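Local coordinates for translation initiation factor eIF2b-like protein (Chaetomium thermophilum, PDB 4ZEM) that serves as the beta subunit of eIF2B, the complex that probably acts as guanine nucleotide exchange factor for eIF2 in translation initiation, at residues I187-G192 against K267-A272; Y194-Q199 against T218-S223; Y261-N266 against H295-P300; K299-L304 against L356-L361. One frame throughout, in Å; residues are numbered along the deposited sequence.

Overall arrangement
From the N terminus, interaction 1 opens first, at the end of helix 185-188, and closes at strand 267-271. Interaction 2 is nested inside that loop and pairs strands 194-198 and 218-222. Interaction 3 opens at 261-266, before interaction 1 has closed, and ends at 295-300, so the two cross. Interaction 4 starts on Lys299 and Pro300, which it shares with interaction 3, and closes at 356-361. Strand 267-271 lies in the sheet between 194-198 and 301-304. Interactions 2 and 4 therefore extend one mainly parallel sheet in opposite directions. Interactions 1 and 3 tie the ends of two helices to the segments around strand 267-271.

Interaction 1 (I187-G192 against K267-A272); sequences IQIHPG and KVIFGA
Lys267 reaches from the start of strand 267-271 to Gln188, the last residue of helix 185-188. Its NZ donates a hydrogen bond of 2.7 Å to Gln188 O. The bond runs nearly straight out from the carbonyl, with a C=O...N angle of 168°. Two torsions shape the lysine. CG sits between the backbone N and the carbonyl carbon (chi1 54°), and the chain bends again at chi3 (57°). The His190 side chain crosses the lysine at about a right angle, and its ND1 lies 3.6 Å from Lys267 NZ. Ile189 is the first residue to leave the helical path. Its CD1 meets Ile269 CD1 at 4.5 Å, a light apolar touch, and both side chains also rest on Phe207 of helix 202-214. Lys267 NZ also makes a salt bridge to Asp193, which also accepts a bond from His190 N. Replacing Lys267 with a methionine would probably leave Asp193 without its countercharge and Gln188 O without this donor. The chemistry is that of a largely buried cation shared by a carboxylate and the carbonyl of a helix's last residue. Both are likely to favour its charged form.

Interaction 2 (Y194-Q199 against T218-S223); sequences YVLAYQ and TVILAS
The Tyr194 ring has Thr218 CB over one face, a CH-pi contact 4.0 Å from the ring centroid and offset toward the rim. On the opposite face Arg264 makes a cation-pi contact. Ile220 CD1 approaches the ring obliquely and lies 3.7 Å from Tyr194 CD1. A water joins Tyr194 OH to Thr218 OG1. An alanine in place of Tyr194 is likely to leave Arg264 without its aromatic partner and open a gap beside Thr218 and Ile220. The Tyr198 ring carries Gln199 CG over one face, and its hydroxyl bonds to Ser285 O. Leu196 crosses Ile220 at about a right angle, with Leu196 CD2 3.6 Å from Ile220 CG2. Leu196 CD2 also reaches Ala222 CB. On the face that holds Val195 and Val219, Ala197 CB meets Leu221 CD2 at 4.1 Å. The backbones are in parallel register. Val195 N bonds to Thr218 O (2.8 Å), Ile220 N to Val195 O (2.7 Å) and Ala197 N to Ile220 O. Gln199 N to Ala222 O ends the ladder. Helix 202-214 links the two strands in sequence, which makes a beta-alpha-beta unit of a Rossmann-like fold.

Interaction 3 (Y261-N266 against H295-P300); sequences YIPRVN and HEYLKP
Tyr297 and Lys299 flank Leu298, the C-prime residue of the Schellman motif that ends helix 287-296, and both meet the 261-266 turn leading into strand 267-271. In that motif Leu298 has positive phi, Lys299 N pairs with Ala294 O, and Leu298 N bonds weakly to His295 O. Pro263 meets the tyrosine obliquely, CG first. That atom stands 3.5 Å from the centroid of the Tyr297 ring and only 7° off the ring normal, a CH-pi contact over the centre of the face. The Lys299 side chain reaches toward the turn. Its chain bends at chi2 (-54°) and is extended beyond, which carries the ammonium in among main-chain carbonyls. Lys299 NZ bonds to Pro263 O at 3.0 Å. The donor comes in tilted 32° from the carbonyl plane. A second, weak bond of 3.1 Å links Lys299 NZ to Val265 O. The aliphatic part of the lysine slides past Ile262 in the opposite direction, with Ile262 CG2 4.1 Å from Lys299 CG. The Asn266 side chain starts away from 295-300, and its OD1 accepts a bond from Tyr194 N. Pro263 O, and more weakly Val265 O, thus share a single lysine. The positive charge is probably eased by the backbone carbonyls; no carboxylate of the two segments contacts it. The methylenes and the proline ring supply the apolar part.

Interaction 4 (K299-L304 against L356-L361); sequences KPVIAL and LVDVYL
Val301 and Asp358 begin the pairing with a side chain to backbone bond. Val301 N donates to Asp358 OD2 at 2.7 Å. The oxygen uses its anti lone pair, the one pointing away from OD1. CG of Asp358 is anti to its own carbonyl carbon (chi1 -66°), which sets the carboxylate beside that amide. The two side chains cross at about a right angle.

Backbone bonds follow. Val301 O accepts twice, from Asp358 N and from Val359 N, both at 3.0 Å and both in the carbonyl plane. Two donors thus fix this carbonyl where the second segment enters the sheet. Next, Ala303 N bonds to Val359 O at 2.8 Å and Leu361 N to Ala303 O at 2.7 Å. These are parallel strand pairs, with Ile302 beside Val359, Ala303 beside Tyr360 and Leu304 beside Leu361. They carry the Rossmann-like sheet on from strand 267-271, which bonds to the other side of 301-304.

Apolar contacts lie on both faces. On one, Ile302, Val359, Leu304 and Leu361 point the same way. Ile302 CG2 is 4.0 Å from Leu361 CB, and Leu304 CD1 is 4.0 Å from Leu361 CD2. Phe207 of helix 202-214 packs on both leucines. On the face of Ala303 and Tyr360, Ala303 CB meets Val357 CG1, just before the strand, at 4.4 Å. That methyl of Val357 also lies over one face of the Tyr360 ring, offset toward the rim. Leu281 touches Ala303, Val357 and Tyr360, and the Tyr360 hydroxyl bonds to Gly279 O.

Interaction 1 (I187-G192 against K267-A272)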
loop_
_atom_site.group_PDB
_atom_site.type_symbol
_atom_site.label_atom_id
_atom_site.label_comp_id
_atom_site.label_asym_id
_atom_site.label_seq_id
_atom_site.Cartn_x
_atom_site.Cartn_y
_atom_site.Cartn_z
ATOM N N ILE A 187 16.188 -3.675 14.774
ATOM C CA ILE A 187 17.314 -3.544 13.857
ATOM C C ILE A 187 17.581 -2.083 13.477
ATOM O O ILE A 187 18.731 -1.663 13.368
ATOM C CB ILE A 187 17.087 -4.389 12.584
ATOM C CG1 ILE A 187 17.115 -5.874 12.942
ATOM C CG2 ILE A 187 18.147 -4.098 11.533
ATOM C CD1 ILE A 187 16.817 -6.785 11.784
ATOM N N GLN A 188 16.514 -1.321 13.250
ATOM C CA GLN A 188 16.643 0.082 12.858
ATOM C C GLN A 188 16.942 1.049 14.001
ATOM O O GLN A 188 17.716 1.989 13.814
ATOM C CB GLN A 188 15.380 0.539 12.126
ATOM C CG GLN A 188 15.386 0.166 10.658
ATOM C CD GLN A 188 16.575 0.763 9.935
ATOM O OE1 GLN A 188 16.806 1.969 10.003
ATOM N NE2 GLN A 188 17.344 -0.080 9.251
ATOM N N ILE A 189 16.329 0.832 15.163
ATOM C CA ILE A 189 16.544 1.706 16.319
ATOM C C ILE A 189 17.418 1.090 17.405
ATOM O O ILE A 189 17.187 -0.038 17.845
ATOM C CB ILE A 189 15.218 2.141 16.961
ATOM C CG1 ILE A 189 14.482 3.079 16.018
ATOM C CG2 ILE A 189 15.458 2.898 18.256
ATOM C CD1 ILE A 189 13.275 2.486 15.475
ATOM N N HIS A 190 18.403 1.861 17.851
ATOM C CA HIS A 190 19.347 1.410 18.864
ATOM C C HIS A 190 19.134 2.159 20.177
ATOM O O HIS A 190 18.522 3.228 20.189
ATOM C CB HIS A 190 20.778 1.582 18.341
ATOM C CG HIS A 190 20.969 1.032 16.964
ATOM N ND1 HIS A 190 21.204 1.833 15.866
ATOM C CD2 HIS A 190 20.916 -0.239 16.496
ATOM C CE1 HIS A 190 21.308 1.078 14.787
ATOM N NE2 HIS A 190 21.136 -0.183 15.142
ATOM N N PRO A 191 19.620 1.590 21.293
ATOM C CA PRO A 191 19.464 2.255 22.593
ATOM C C PRO A 191 20.010 3.680 22.590
ATOM O O PRO A 191 21.103 3.921 22.072
ATOM C CB PRO A 191 20.275 1.359 23.535
ATOM C CG PRO A 191 20.141 -0.004 22.913
ATOM C CD PRO A 191 20.238 0.257 21.434
ATOM N N GLY A 192 19.237 4.609 23.151
ATOM C CA GLY A 192 19.637 6.002 23.239
ATOM C C GLY A 192 19.447 6.806 21.961
ATOM O O GLY A 192 19.809 7.982 21.901
ATOM N N LYS A 267 18.422 9.724 13.468
ATOM C CA LYS A 267 17.802 9.306 12.219
ATOM C C LYS A 267 16.431 9.940 12.047
ATOM O O LYS A 267 15.795 10.351 13.018
ATOM C CB LYS A 267 17.678 7.782 12.149
ATOM C CG LYS A 267 16.962 7.158 13.332
ATOM C CD LYS A 267 17.396 5.714 13.519
ATOM C CE LYS A 267 18.899 5.612 13.697
ATOM N NZ LYS A 267 19.328 4.212 13.938
ATOM N N VAL A 268 15.995 10.014 10.794
ATOM C CA VAL A 268 14.696 10.559 10.427
ATOM C C VAL A 268 13.855 9.477 9.771
ATOM O O VAL A 268 14.323 8.780 8.870
ATOM C CB VAL A 268 14.822 11.752 9.458
ATOM C CG1 VAL A 268 13.445 12.274 9.097
ATOM C CG2 VAL A 268 15.680 12.864 10.070
ATOM N N ILE A 269 12.610 9.355 10.216
ATOM C CA ILE A 269 11.699 8.329 9.720
ATOM C C ILE A 269 10.443 8.957 9.118
ATOM O O ILE A 269 9.839 9.840 9.720
ATOM C CB ILE A 269 11.322 7.339 10.842
ATOM C CG1 ILE A 269 12.570 6.591 11.312
ATOM C CG2 ILE A 269 10.290 6.338 10.360
ATOM C CD1 ILE A 269 12.305 5.566 12.390
ATOM N N PHE A 270 10.055 8.487 7.931
ATOM C CA PHE A 270 8.832 8.945 7.269
ATOM C C PHE A 270 7.931 7.790 6.878
ATOM O O PHE A 270 8.396 6.696 6.550
ATOM C CB PHE A 270 9.129 9.687 5.953
ATOM C CG PHE A 270 9.952 10.923 6.089
ATOM C CD1 PHE A 270 11.295 10.907 5.758
ATOM C CD2 PHE A 270 9.375 12.117 6.471
ATOM C CE1 PHE A 270 12.057 12.050 5.852
ATOM C CE2 PHE A 270 10.134 13.267 6.560
ATOM C CZ PHE A 270 11.476 13.233 6.254
ATOM N N GLY A 271 6.631 8.045 6.877
ATOM C CA GLY A 271 5.717 7.108 6.262
ATOM C C GLY A 271 5.629 7.526 4.803
ATOM O O GLY A 271 5.506 8.713 4.496
ATOM N N ALA A 272 5.685 6.566 3.896
ATOM C CA ALA A 272 5.531 6.885 2.489
ATOM C C ALA A 272 4.107 6.556 2.075
ATOM O O ALA A 272 3.601 5.481 2.399
ATOM C CB ALA A 272 6.526 6.118 1.639
#

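Interaction 2 (Y194-Q199 against T218-S223)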
loop_
_atom_site.group_PDB
_atom_site.type_symbol
_atom_site.label_atom_id
_atom_site.label_comp_id
_atom_site.label_asym_id
_atom_site.label_seq_id
_atom_site.Cartn_x
_atom_site.Cartn_y
_atom_site.Cartn_z
ATOM N N TYR A 194 18.044 9.124 19.076
ATOM C CA TYR A 194 17.154 10.267 18.945
ATOM C C TYR A 194 16.524 10.170 17.567
ATOM O O TYR A 194 17.190 10.395 16.552
ATOM C CB TYR A 194 17.928 11.565 19.124
ATOM C CG TYR A 194 17.837 12.121 20.519
ATOM C CD1 TYR A 194 17.369 13.410 20.752
ATOM C CD2 TYR A 194 18.273 11.371 21.606
ATOM C CE1 TYR A 194 17.315 13.926 22.039
ATOM C CE2 TYR A 194 18.198 11.867 22.898
ATOM C CZ TYR A 194 17.726 13.142 23.109
ATOM O OH TYR A 194 17.675 13.625 24.394
ATOM N N VAL A 195 15.239 9.830 17.540
ATOM C CA VAL A 195 14.554 9.539 16.287
ATOM C C VAL A 195 13.562 10.632 15.946
ATOM O O VAL A 195 12.603 10.876 16.680
ATOM C CB VAL A 195 13.808 8.182 16.364
ATOM C CG1 VAL A 195 13.023 7.919 15.091
ATOM C CG2 VAL A 195 14.787 7.053 16.642
ATOM N N LEU A 196 13.768 11.256 14.794
ATOM C CA LEU A 196 12.897 12.329 14.359
ATOM C C LEU A 196 11.805 11.725 13.476
ATOM O O LEU A 196 12.083 11.164 12.417
ATOM C CB LEU A 196 13.713 13.411 13.633
ATOM C CG LEU A 196 13.094 14.692 13.048
ATOM C CD1 LEU A 196 12.373 14.471 11.731
ATOM C CD2 LEU A 196 12.201 15.406 14.055
ATOM N N ALA A 197 10.563 11.819 13.936
ATOM C CA ALA A 197 9.430 11.303 13.175
ATOM C C ALA A 197 8.628 12.461 12.625
ATOM O O ALA A 197 7.996 13.203 13.381
ATOM C CB ALA A 197 8.551 10.416 14.044
ATOM N N TYR A 198 8.616 12.597 11.304
ATOM C CA TYR A 198 7.953 13.741 10.703
ATOM C C TYR A 198 6.532 13.339 10.346
ATOM O O TYR A 198 6.329 12.420 9.553
ATOM C CB TYR A 198 8.712 14.235 9.468
ATOM C CG TYR A 198 8.033 15.390 8.779
ATOM C CD1 TYR A 198 8.363 16.699 9.119
ATOM C CD2 TYR A 198 7.054 15.187 7.812
ATOM C CE1 TYR A 198 7.744 17.775 8.517
ATOM C CE2 TYR A 198 6.427 16.265 7.199
ATOM C CZ TYR A 198 6.779 17.557 7.560
ATOM O OH TYR A 198 6.176 18.641 6.966
ATOM N N GLN A 199 5.562 14.019 10.962
ATOM C CA GLN A 199 4.134 13.720 10.793
ATOM C C GLN A 199 3.813 12.229 10.733
ATOM O O GLN A 199 3.326 11.750 9.714
ATOM C CB GLN A 199 3.589 14.393 9.534
ATOM C CG GLN A 199 3.716 15.901 9.519
ATOM C CD GLN A 199 2.627 16.548 8.686
ATOM O OE1 GLN A 199 1.664 15.891 8.292
ATOM N NE2 GLN A 199 2.766 17.842 8.425
ATOM N N THR A 218 14.465 8.045 22.348
ATOM C CA THR A 218 13.704 9.286 22.323
ATOM C C THR A 218 13.088 9.545 20.952
ATOM O O THR A 218 13.756 9.418 19.925
ATOM C CB THR A 218 14.605 10.482 22.728
ATOM O OG1 THR A 218 15.129 10.257 24.044
ATOM C CG2 THR A 218 13.831 11.784 22.719
ATOM N N VAL A 219 11.820 9.940 20.941
ATOM C CA VAL A 219 11.147 10.266 19.692
ATOM C C VAL A 219 10.842 11.757 19.616
ATOM O O VAL A 219 10.238 12.331 20.524
ATOM C CB VAL A 219 9.844 9.455 19.540
ATOM C CG1 VAL A 219 9.061 9.897 18.313
ATOM C CG2 VAL A 219 10.163 7.986 19.454
ATOM N N ILE A 220 11.258 12.377 18.517
ATOM C CA ILE A 220 10.989 13.787 18.286
ATOM C C ILE A 220 9.904 13.915 17.220
ATOM O O ILE A 220 10.040 13.395 16.109
ATOM C CB ILE A 220 12.252 14.551 17.842
ATOM C CG1 ILE A 220 13.369 14.426 18.887
ATOM C CG2 ILE A 220 11.925 16.014 17.581
ATOM C CD1 ILE A 220 14.306 13.256 18.652
ATOM N N LEU A 221 8.800 14.553 17.588
ATOM C CA LEU A 221 7.687 14.717 16.669
ATOM C C LEU A 221 7.703 16.122 16.082
ATOM O O LEU A 221 7.590 17.111 16.809
ATOM C CB LEU A 221 6.366 14.435 17.380
ATOM C CG LEU A 221 6.223 13.028 17.964
ATOM C CD1 LEU A 221 5.035 12.968 18.883
ATOM C CD2 LEU A 221 6.058 12.005 16.861
ATOM N N ALA A 222 7.880 16.206 14.770
ATOM C CA ALA A 222 7.944 17.492 14.094
ATOM C C ALA A 222 6.936 17.578 12.959
ATOM O O ALA A 222 6.749 16.621 12.209
ATOM C CB ALA A 222 9.346 17.745 13.568
ATOM N N SER A 223 6.268 18.718 12.850
ATOM C CA SER A 223 5.417 18.970 11.699
ATOM C C SER A 223 5.614 20.410 11.269
ATOM O O SER A 223 5.624 21.311 12.106
ATOM C CB SER A 223 3.950 18.705 12.037
ATOM O OG SER A 223 3.108 19.116 10.975
HETATM O O HOH W 1 16.134 11.729 26.182
#

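Interaction 3 (Y261-N266 against H295-P300)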
loop_
_atom_site.group_PDB
_atom_site.type_symbol
_atom_site.label_atom_id
_atom_site.label_comp_id
_atom_site.label_asym_id
_atom_site.label_seq_id
_atom_site.Cartn_x
_atom_site.Cartn_y
_atom_site.Cartn_z
ATOM N N TYR A 261 17.373 21.873 14.813
ATOM C CA TYR A 261 17.442 20.726 15.713
ATOM C C TYR A 261 17.831 19.398 15.063
ATOM O O TYR A 261 18.277 18.490 15.764
ATOM C CB TYR A 261 16.072 20.547 16.395
ATOM C CG TYR A 261 16.041 19.482 17.462
ATOM C CD1 TYR A 261 16.389 19.787 18.772
ATOM C CD2 TYR A 261 15.679 18.174 17.166
ATOM C CE1 TYR A 261 16.373 18.825 19.757
ATOM C CE2 TYR A 261 15.672 17.201 18.144
ATOM C CZ TYR A 261 16.018 17.537 19.442
ATOM O OH TYR A 261 16.005 16.588 20.432
ATOM N N ILE A 262 17.764 19.309 13.735
ATOM C CA ILE A 262 18.126 18.067 13.038
ATOM C C ILE A 262 19.540 17.524 13.327
ATOM O O ILE A 262 19.704 16.309 13.456
ATOM C CB ILE A 262 17.924 18.216 11.508
ATOM C CG1 ILE A 262 16.429 18.366 11.215
ATOM C CG2 ILE A 262 18.471 17.010 10.764
ATOM C CD1 ILE A 262 15.928 17.640 9.981
ATOM N N PRO A 263 20.554 18.397 13.460
ATOM C CA PRO A 263 21.882 17.860 13.796
ATOM C C PRO A 263 21.928 17.006 15.064
ATOM O O PRO A 263 22.730 16.078 15.140
ATOM C CB PRO A 263 22.708 19.117 13.974
ATOM C CG PRO A 263 22.074 20.041 13.007
ATOM C CD PRO A 263 20.632 19.834 13.148
ATOM N N ARG A 264 21.100 17.335 16.051
ATOM C CA ARG A 264 20.965 16.512 17.251
ATOM C C ARG A 264 20.532 15.058 16.963
ATOM O O ARG A 264 21.073 14.128 17.562
ATOM C CB ARG A 264 20.002 17.171 18.243
ATOM C CG ARG A 264 19.767 16.353 19.512
ATOM C CD ARG A 264 21.097 16.083 20.240
ATOM N NE ARG A 264 20.938 15.459 21.555
ATOM C CZ ARG A 264 21.092 14.159 21.798
ATOM N NH1 ARG A 264 20.934 13.691 23.029
ATOM N NH2 ARG A 264 21.375 13.318 20.811
ATOM N N VAL A 265 19.518 14.873 16.113
ATOM C CA VAL A 265 18.865 13.563 15.948
ATOM C C VAL A 265 19.780 12.514 15.308
ATOM O O VAL A 265 20.749 12.848 14.633
ATOM C CB VAL A 265 17.563 13.661 15.111
ATOM C CG1 VAL A 265 16.777 14.911 15.490
ATOM C CG2 VAL A 265 17.860 13.637 13.621
ATOM N N ASN A 266 19.519 11.244 15.602
ATOM C CA ASN A 266 20.264 10.135 15.002
ATOM C C ASN A 266 19.741 9.718 13.626
ATOM O O ASN A 266 20.516 9.363 12.743
ATOM C CB ASN A 266 20.251 8.943 15.948
ATOM C CG ASN A 266 21.061 9.200 17.195
ATOM O OD1 ASN A 266 20.510 9.342 18.285
ATOM N ND2 ASN A 266 22.380 9.257 17.043
ATOM N N HIS A 295 19.841 14.862 5.217
ATOM C CA HIS A 295 20.872 14.483 4.266
ATOM C C HIS A 295 22.089 15.389 4.389
ATOM O O HIS A 295 23.228 14.937 4.284
ATOM C CB HIS A 295 20.311 14.544 2.844
ATOM C CG HIS A 295 21.263 14.064 1.795
ATOM N ND1 HIS A 295 22.042 14.919 1.050
ATOM C CD2 HIS A 295 21.552 12.814 1.360
ATOM C CE1 HIS A 295 22.776 14.218 0.203
ATOM N NE2 HIS A 295 22.497 12.939 0.371
ATOM N N GLU A 296 21.832 16.669 4.625
ATOM C CA GLU A 296 22.880 17.663 4.818
ATOM C C GLU A 296 23.752 17.376 6.046
ATOM O O GLU A 296 24.941 17.689 6.064
ATOM C CB GLU A 296 22.253 19.050 4.922
ATOM C CG GLU A 296 22.475 19.912 3.694
ATOM C CD GLU A 296 21.439 21.009 3.564
ATOM O OE1 GLU A 296 20.816 21.366 4.589
ATOM O OE2 GLU A 296 21.249 21.511 2.436
ATOM N N TYR A 297 23.150 16.810 7.084
ATOM C CA TYR A 297 23.885 16.512 8.307
ATOM C C TYR A 297 24.169 15.025 8.497
ATOM O O TYR A 297 24.393 14.575 9.624
ATOM C CB TYR A 297 23.142 17.073 9.521
ATOM C CG TYR A 297 23.238 18.579 9.616
ATOM C CD1 TYR A 297 22.238 19.396 9.101
ATOM C CD2 TYR A 297 24.351 19.186 10.197
ATOM C CE1 TYR A 297 22.334 20.776 9.178
ATOM C CE2 TYR A 297 24.455 20.563 10.278
ATOM C CZ TYR A 297 23.445 21.353 9.767
ATOM O OH TYR A 297 23.545 22.723 9.847
ATOM N N LEU A 298 24.127 14.270 7.400
ATOM C CA LEU A 298 24.493 12.851 7.396
ATOM C C LEU A 298 23.547 12.020 8.258
ATOM O O LEU A 298 23.939 10.991 8.808
ATOM C CB LEU A 298 25.937 12.643 7.872
ATOM C CG LEU A 298 27.101 12.995 6.940
ATOM C CD1 LEU A 298 28.424 12.568 7.577
ATOM C CD2 LEU A 298 26.936 12.349 5.573
ATOM N N LYS A 299 22.301 12.465 8.378
ATOM C CA LYS A 299 21.318 11.709 9.139
ATOM C C LYS A 299 20.586 10.773 8.189
ATOM O O LYS A 299 20.000 11.221 7.200
ATOM C CB LYS A 299 20.322 12.645 9.831
ATOM C CG LYS A 299 20.967 13.733 10.674
ATOM C CD LYS A 299 21.937 13.145 11.676
ATOM C CE LYS A 299 22.533 14.228 12.562
ATOM N NZ LYS A 299 23.506 13.653 13.529
ATOM N N PRO A 300 20.596 9.468 8.498
ATOM C CA PRO A 300 19.919 8.473 7.660
ATOM C C PRO A 300 18.423 8.739 7.548
ATOM O O PRO A 300 17.742 8.974 8.551
ATOM C CB PRO A 300 20.183 7.158 8.399
ATOM C CG PRO A 300 21.446 7.409 9.145
ATOM C CD PRO A 300 21.334 8.836 9.604
#

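Interaction 4 (K299-L304 against L356-L361)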
loop_
_atom_site.group_PDB
_atom_site.type_symbol
_atom_site.label_atom_id
_atom_site.label_comp_id
_atom_site.label_asym_id
_atom_site.label_seq_id
_atom_site.Cartn_x
_atom_site.Cartn_y
_atom_site.Cartn_z
ATOM N N LYS A 299 22.301 12.465 8.378
ATOM C CA LYS A 299 21.318 11.709 9.139
ATOM C C LYS A 299 20.586 10.773 8.189
ATOM O O LYS A 299 20.000 11.221 7.200
ATOM C CB LYS A 299 20.322 12.645 9.831
ATOM C CG LYS A 299 20.967 13.733 10.674
ATOM C CD LYS A 299 21.937 13.145 11.676
ATOM C CE LYS A 299 22.533 14.228 12.562
ATOM N NZ LYS A 299 23.506 13.653 13.529
ATOM N N PRO A 300 20.596 9.468 8.498
ATOM C CA PRO A 300 19.919 8.473 7.660
ATOM C C PRO A 300 18.423 8.739 7.548
ATOM O O PRO A 300 17.742 8.974 8.551
ATOM C CB PRO A 300 20.183 7.158 8.399
ATOM C CG PRO A 300 21.446 7.409 9.145
ATOM C CD PRO A 300 21.334 8.836 9.604
ATOM N N VAL A 301 17.921 8.670 6.323
ATOM C CA VAL A 301 16.510 8.888 6.066
ATOM C C VAL A 301 15.876 7.541 5.784
ATOM O O VAL A 301 16.272 6.846 4.850
ATOM C CB VAL A 301 16.278 9.844 4.878
ATOM C CG1 VAL A 301 14.802 9.943 4.568
ATOM C CG2 VAL A 301 16.847 11.219 5.176
ATOM N N ILE A 302 14.911 7.166 6.617
ATOM C CA ILE A 302 14.263 5.867 6.503
ATOM C C ILE A 302 12.803 6.053 6.121
ATOM O O ILE A 302 12.054 6.783 6.787
ATOM C CB ILE A 302 14.335 5.032 7.820
ATOM C CG1 ILE A 302 15.776 4.792 8.273
ATOM C CG2 ILE A 302 13.656 3.689 7.647
ATOM C CD1 ILE A 302 16.308 5.819 9.242
ATOM N N ALA A 303 12.394 5.372 5.056
ATOM C CA ALA A 303 11.010 5.427 4.615
ATOM C C ALA A 303 10.322 4.112 4.929
ATOM O O ALA A 303 10.780 3.041 4.519
ATOM C CB ALA A 303 10.936 5.719 3.130
ATOM N N LEU A 304 9.224 4.201 5.672
ATOM C CA LEU A 304 8.422 3.027 5.992
ATOM C C LEU A 304 7.398 2.850 4.894
ATOM O O LEU A 304 6.589 3.746 4.649
ATOM C CB LEU A 304 7.728 3.173 7.347
ATOM C CG LEU A 304 8.424 2.648 8.601
ATOM C CD1 LEU A 304 9.884 3.044 8.647
ATOM C CD2 LEU A 304 7.688 3.141 9.825
ATOM N N LEU A 356 17.762 11.628 -1.674
ATOM C CA LEU A 356 17.459 11.993 -0.286
ATOM C C LEU A 356 17.053 10.814 0.602
ATOM O O LEU A 356 16.928 10.972 1.815
ATOM C CB LEU A 356 16.358 13.054 -0.240
ATOM C CG LEU A 356 16.765 14.400 -0.849
ATOM C CD1 LEU A 356 15.650 15.438 -0.747
ATOM C CD2 LEU A 356 18.050 14.908 -0.203
ATOM N N VAL A 357 16.799 9.654 0.004
ATOM C CA VAL A 357 16.362 8.485 0.778
ATOM C C VAL A 357 17.460 7.436 0.972
ATOM O O VAL A 357 18.108 7.032 0.018
ATOM C CB VAL A 357 15.154 7.793 0.113
ATOM C CG1 VAL A 357 14.674 6.624 0.969
ATOM C CG2 VAL A 357 14.039 8.789 -0.120
ATOM N N ASP A 358 17.642 6.975 2.205
ATOM C CA ASP A 358 18.683 5.989 2.490
ATOM C C ASP A 358 18.157 4.562 2.560
ATOM O O ASP A 358 18.719 3.658 1.950
ATOM C CB ASP A 358 19.395 6.337 3.798
ATOM C CG ASP A 358 20.170 7.630 3.702
ATOM O OD1 ASP A 358 21.214 7.638 3.016
ATOM O OD2 ASP A 358 19.730 8.638 4.297
ATOM N N VAL A 359 17.079 4.359 3.306
ATOM C CA VAL A 359 16.526 3.026 3.479
ATOM C C VAL A 359 15.035 2.990 3.154
ATOM O O VAL A 359 14.289 3.890 3.539
ATOM C CB VAL A 359 16.723 2.516 4.923
ATOM C CG1 VAL A 359 16.095 1.140 5.096
ATOM C CG2 VAL A 359 18.190 2.482 5.287
ATOM N N TYR A 360 14.617 1.957 2.426
ATOM C CA TYR A 360 13.203 1.680 2.224
ATOM C C TYR A 360 12.889 0.509 3.127
ATOM O O TYR A 360 13.328 -0.614 2.878
ATOM C CB TYR A 360 12.886 1.335 0.767
ATOM C CG TYR A 360 13.356 2.382 -0.203
ATOM C CD1 TYR A 360 14.663 2.373 -0.681
ATOM C CD2 TYR A 360 12.507 3.398 -0.620
ATOM C CE1 TYR A 360 15.106 3.335 -1.555
ATOM C CE2 TYR A 360 12.944 4.368 -1.496
ATOM C CZ TYR A 360 14.242 4.330 -1.964
ATOM O OH TYR A 360 14.683 5.293 -2.839
ATOM N N LEU A 361 12.149 0.766 4.191
ATOM C CA LEU A 361 11.875 -0.292 5.143
ATOM C C LEU A 361 10.511 -0.896 4.840
ATOM O O LEU A 361 9.474 -0.253 5.009
ATOM C CB LEU A 361 11.962 0.238 6.578
ATOM C CG LEU A 361 11.768 -0.786 7.697
ATOM C CD1 LEU A 361 12.600 -2.003 7.437
ATOM C CD2 LEU A 361 12.169 -0.179 9.019
#